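Local coordinates for hypothetical protein (Bacteroides fragilis, PDB 4JX0) that is of unknown function but joins an E-set-like N-terminal domain to a magnesium-binding C-terminal domain assigned to the F5/F8 type C (discoidin) family, at residues V71-Y77 with L117-E123; R242-N246 with V311-E315. One frame throughout, in Å; residues are numbered along the deposited sequence.

Contact 1 (V71-Y77 with L117-E123); sequences VKVTKPY and LKAGELE
Val73 and Leu122 carry the backbone pairing of this contact: Val73 N donates to Leu122 O over 3.1 Å. Lys72 and Glu123 form the antiparallel, non-hydrogen-bonded pair beside it, accompanied by CA-H...O contacts from Glu123 CA to Val71 O at 3.3 Å and from Lys72 CA to Leu122 O. Farther along, Gly120 N makes a weak bond to Tyr77 O. The apolar touch depends on methyl branches. Leu122 CD2 approaches Val73 O and lies across the N, CD and CG side of the Pro76 ring, 3.9 Å from Pro76 CD. With Val73 CG1 set between its backbone N and carbonyl carbon (chi1 62°), this methyl lies 4.0 Å from Leu117 CD2 and 3.6 Å from Glu121 O. As for charge, Lys72 and Glu123 run side by side in the same direction, but NZ and OE2 stay 5.1 Å apart, without a salt bridge. Within 117-123, Lys118 to Glu121 form a type II turn, closed by Glu121 N to Lys118 O and braced by Lys118 N on Glu121 OE1. The arrangement is a beta-hairpin connection packed against the end of a neighbouring strand, within the E-set-like N-terminal domain.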
# COMPACT_ATOMS: atom_id res chain seq x y z
N VAL A 71 7.83 -15.70 17.14
CA VAL A 71 9.04 -16.47 17.45
C VAL A 71 8.60 -17.77 18.09
O VAL A 71 8.01 -17.74 19.16
CB VAL A 71 10.02 -15.70 18.37
CG1 VAL A 71 11.30 -16.50 18.59
CG2 VAL A 71 10.33 -14.32 17.80
N LYS A 72 8.87 -18.91 17.43
CA LYS A 72 8.48 -20.23 17.91
C LYS A 72 9.66 -21.00 18.54
O LYS A 72 10.81 -20.74 18.21
CB LYS A 72 7.91 -21.06 16.74
CG LYS A 72 6.67 -20.46 16.07
CD LYS A 72 6.26 -21.20 14.80
CE LYS A 72 5.53 -22.49 15.07
NZ LYS A 72 5.11 -23.16 13.81
N VAL A 73 9.34 -21.95 19.43
CA VAL A 73 10.29 -22.89 20.04
C VAL A 73 9.69 -24.28 19.76
O VAL A 73 8.46 -24.43 19.79
CB VAL A 73 10.60 -22.63 21.54
CG1 VAL A 73 9.37 -22.76 22.41
CG2 VAL A 73 11.72 -23.54 22.04
N THR A 74 10.53 -25.26 19.40
CA THR A 74 10.04 -26.58 18.97
C THR A 74 9.35 -27.40 20.08
O THR A 74 8.49 -28.22 19.76
CB THR A 74 11.19 -27.38 18.37
OG1 THR A 74 12.28 -27.40 19.29
CG2 THR A 74 11.64 -26.82 17.04
N LYS A 75 9.71 -27.19 21.35
CA LYS A 75 9.17 -27.93 22.48
C LYS A 75 9.14 -27.02 23.71
O LYS A 75 10.02 -26.16 23.80
CB LYS A 75 10.07 -29.17 22.72
CG LYS A 75 9.56 -30.16 23.74
CD LYS A 75 10.18 -31.56 23.59
CE LYS A 75 11.69 -31.59 23.50
NZ LYS A 75 12.25 -32.95 23.78
N PRO A 76 8.20 -27.14 24.67
CA PRO A 76 8.24 -26.23 25.82
C PRO A 76 9.53 -26.39 26.60
O PRO A 76 9.99 -27.51 26.81
CB PRO A 76 7.02 -26.64 26.64
CG PRO A 76 6.14 -27.36 25.68
CD PRO A 76 7.07 -28.08 24.77
N TYR A 77 10.16 -25.25 26.96
CA TYR A 77 11.45 -25.22 27.64
C TYR A 77 11.27 -24.95 29.15
O TYR A 77 10.33 -24.27 29.56
CB TYR A 77 12.34 -24.16 26.96
CG TYR A 77 13.81 -24.29 27.28
CD1 TYR A 77 14.56 -25.35 26.78
CD2 TYR A 77 14.47 -23.30 27.99
CE1 TYR A 77 15.92 -25.47 27.06
CE2 TYR A 77 15.83 -23.40 28.26
CZ TYR A 77 16.56 -24.48 27.79
OH TYR A 77 17.88 -24.58 28.11
N LEU A 117 9.82 -15.95 25.67
CA LEU A 117 9.13 -17.24 25.61
C LEU A 117 9.10 -17.76 27.03
O LEU A 117 10.10 -18.32 27.49
CB LEU A 117 9.86 -18.23 24.67
CG LEU A 117 9.54 -18.12 23.21
CD1 LEU A 117 10.71 -18.56 22.36
CD2 LEU A 117 8.32 -18.91 22.86
N LYS A 118 8.01 -17.51 27.76
CA LYS A 118 7.94 -17.91 29.17
C LYS A 118 7.90 -19.44 29.33
O LYS A 118 7.31 -20.12 28.49
CB LYS A 118 6.73 -17.26 29.88
CG LYS A 118 6.91 -15.75 30.02
CD LYS A 118 6.16 -15.16 31.19
CE LYS A 118 6.80 -13.89 31.70
NZ LYS A 118 7.84 -14.17 32.72
N ALA A 119 8.58 -19.96 30.37
CA ALA A 119 8.67 -21.40 30.64
C ALA A 119 7.32 -22.08 30.43
O ALA A 119 6.36 -21.74 31.13
CB ALA A 119 9.14 -21.64 32.06
N GLY A 120 7.25 -22.96 29.43
CA GLY A 120 6.02 -23.67 29.08
C GLY A 120 5.39 -23.20 27.79
O GLY A 120 4.65 -23.97 27.17
N GLU A 121 5.62 -21.93 27.40
CA GLU A 121 5.06 -21.38 26.16
C GLU A 121 5.79 -21.92 24.94
O GLU A 121 6.95 -22.35 25.05
CB GLU A 121 5.16 -19.84 26.13
CG GLU A 121 4.35 -19.12 27.19
CD GLU A 121 4.29 -17.62 26.96
OE1 GLU A 121 5.34 -17.02 26.66
OE2 GLU A 121 3.18 -17.05 27.07
N LEU A 122 5.12 -21.87 23.78
CA LEU A 122 5.66 -22.28 22.49
C LEU A 122 5.87 -21.09 21.54
O LEU A 122 6.55 -21.25 20.53
CB LEU A 122 4.74 -23.31 21.81
CG LEU A 122 4.74 -24.72 22.39
CD1 LEU A 122 3.60 -25.53 21.81
CD2 LEU A 122 6.06 -25.44 22.13
N GLU A 123 5.27 -19.91 21.83
CA GLU A 123 5.38 -18.74 20.96
C GLU A 123 5.49 -17.44 21.74
O GLU A 123 5.09 -17.36 22.90
CB GLU A 123 4.16 -18.62 20.03
CG GLU A 123 3.79 -19.88 19.25
CD GLU A 123 2.63 -19.73 18.27
OE1 GLU A 123 1.77 -18.85 18.50
OE2 GLU A 123 2.57 -20.52 17.30

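Contact 2 (R242-N246 with V311-E315); sequences RLDTN and VDVNE. With MG (magnesium ion), chain D.
Asp244 and Asn314 sit at the tight centre of this buried contact, where Asn314 N donates to Asp244 O over 2.7 Å and Asp244 N to Glu315 O over 2.9 Å. Thr245 adds a side-chain bond: its OG1, turned away from its own backbone N (chi1 -168°), donates to Asp312 O at 2.7 Å, in the carbonyl plane, and also bonds Leu255 N. On the apolar side Leu243 CG meets Val313 CG1 at 4.1 Å, with Met302 packed against both side chains. The partly exposed ends are held more sparsely. Asn246 ND2 bonds Asp312 OD2 at 2.8 Å, nearly straight, yet comes in from above the carboxylate plane, with the amide and carboxylate planes 49° apart. At the other end Arg242 contributes little across the contact; its NH1 makes a salt bridge to both carboxylate oxygens of Asp244, whose CG lies in the guanidinium plane, at its edge. The Asp244 side chain runs alongside that of Glu315, but the bend at chi2 (79°) carries Glu315 OE1 to the magnesium ion, 2.4 Å away, while OE2 bonds Asn192 ND2. Asn314 O binds the same ion at 2.2 Å, and Ser208, Asp211, Asn213 and a water complete its shell. The bonds of Asp244 join its strand to two ligands of a magnesium site near the start of strand 312-319, consistent with the beta-sandwich of an F5/F8 type C domain.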
# COMPACT_ATOMS: atom_id res chain seq x y z
N ARG A 242 -17.08 16.55 -11.44
CA ARG A 242 -18.36 16.06 -10.94
C ARG A 242 -18.61 14.77 -11.69
O ARG A 242 -18.83 14.80 -12.90
CB ARG A 242 -19.49 17.08 -11.17
CG ARG A 242 -20.94 16.62 -10.89
CD ARG A 242 -21.95 17.31 -11.81
NE ARG A 242 -23.10 17.91 -11.11
CZ ARG A 242 -24.30 17.36 -10.93
NH1 ARG A 242 -24.56 16.14 -11.39
NH2 ARG A 242 -25.26 18.03 -10.29
N LEU A 243 -18.52 13.64 -10.99
CA LEU A 243 -18.75 12.31 -11.56
C LEU A 243 -20.10 11.79 -11.07
O LEU A 243 -20.24 11.48 -9.88
CB LEU A 243 -17.63 11.33 -11.16
CG LEU A 243 -16.41 11.29 -12.07
CD1 LEU A 243 -15.69 12.61 -12.08
CD2 LEU A 243 -15.47 10.18 -11.65
N ASP A 244 -21.11 11.72 -11.95
CA ASP A 244 -22.41 11.18 -11.56
C ASP A 244 -22.29 9.69 -11.47
O ASP A 244 -21.81 9.07 -12.42
CB ASP A 244 -23.52 11.57 -12.54
CG ASP A 244 -23.91 13.01 -12.34
OD1 ASP A 244 -23.10 13.89 -12.70
OD2 ASP A 244 -24.96 13.25 -11.70
N THR A 245 -22.69 9.12 -10.35
CA THR A 245 -22.54 7.70 -10.10
C THR A 245 -23.87 7.13 -9.61
O THR A 245 -24.88 7.84 -9.59
CB THR A 245 -21.36 7.51 -9.12
OG1 THR A 245 -21.00 6.13 -9.06
CG2 THR A 245 -21.65 8.04 -7.72
N ASN A 246 -23.88 5.85 -9.27
CA ASN A 246 -25.09 5.16 -8.83
C ASN A 246 -25.61 5.72 -7.52
O ASN A 246 -24.82 6.17 -6.69
CB ASN A 246 -24.80 3.66 -8.68
CG ASN A 246 -26.03 2.82 -8.77
OD1 ASN A 246 -26.85 2.79 -7.85
ND2 ASN A 246 -26.22 2.14 -9.89
N VAL A 311 -17.76 0.54 -10.41
CA VAL A 311 -18.50 1.78 -10.18
C VAL A 311 -19.15 2.24 -11.49
O VAL A 311 -18.61 2.01 -12.56
CB VAL A 311 -17.62 2.92 -9.58
CG1 VAL A 311 -16.73 2.40 -8.46
CG2 VAL A 311 -16.77 3.61 -10.65
N ASP A 312 -20.28 2.95 -11.36
CA ASP A 312 -20.99 3.58 -12.47
C ASP A 312 -20.50 5.00 -12.63
O ASP A 312 -20.32 5.67 -11.63
CB ASP A 312 -22.51 3.65 -12.19
CG ASP A 312 -23.31 2.38 -12.38
OD1 ASP A 312 -22.71 1.35 -12.74
OD2 ASP A 312 -24.54 2.42 -12.15
N VAL A 313 -20.32 5.46 -13.86
CA VAL A 313 -20.04 6.87 -14.14
C VAL A 313 -21.04 7.20 -15.24
O VAL A 313 -20.95 6.66 -16.34
CB VAL A 313 -18.57 7.22 -14.44
CG1 VAL A 313 -18.40 8.72 -14.60
CG2 VAL A 313 -17.66 6.73 -13.31
N ASN A 314 -22.08 7.95 -14.88
CA ASN A 314 -23.21 8.31 -15.74
C ASN A 314 -22.98 9.60 -16.52
O ASN A 314 -23.60 9.80 -17.56
CB ASN A 314 -24.46 8.47 -14.87
CG ASN A 314 -24.79 7.25 -14.04
OD1 ASN A 314 -24.28 6.16 -14.29
ND2 ASN A 314 -25.63 7.42 -13.03
N GLU A 315 -22.12 10.49 -15.99
CA GLU A 315 -21.81 11.79 -16.60
C GLU A 315 -20.54 12.34 -15.95
O GLU A 315 -20.37 12.17 -14.75
CB GLU A 315 -23.00 12.74 -16.40
CG GLU A 315 -22.88 14.09 -17.09
CD GLU A 315 -23.18 14.14 -18.58
OE1 GLU A 315 -23.45 13.08 -19.19
OE2 GLU A 315 -23.13 15.27 -19.13
MG MG D . -24.53 10.96 -19.15
O HOH W 1 -25.45 8.99 -19.24

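In the fold
From the N terminus the chain first closes contact 1, bringing residues 117-123 back to 71-77 across 39 intervening residues that include strand 81-87 and two short helices. This ties the end of strand 66-73 to the connection between strands 110-117 and 123-130 in the ten-stranded sheet. Contact 2 opens only afterwards, in the C-terminal part, and closes a longer, helix-free excursion of 64 residues by joining strand 235-244 to strand 312-319. The two loops follow in series, neither nested nor crossed. The centres of contact 1 and contact 2 are about 56 Å apart, on opposite sides of the chain's centre. Between contact 1 and contact 2 the nearest atoms are about 39 Å apart.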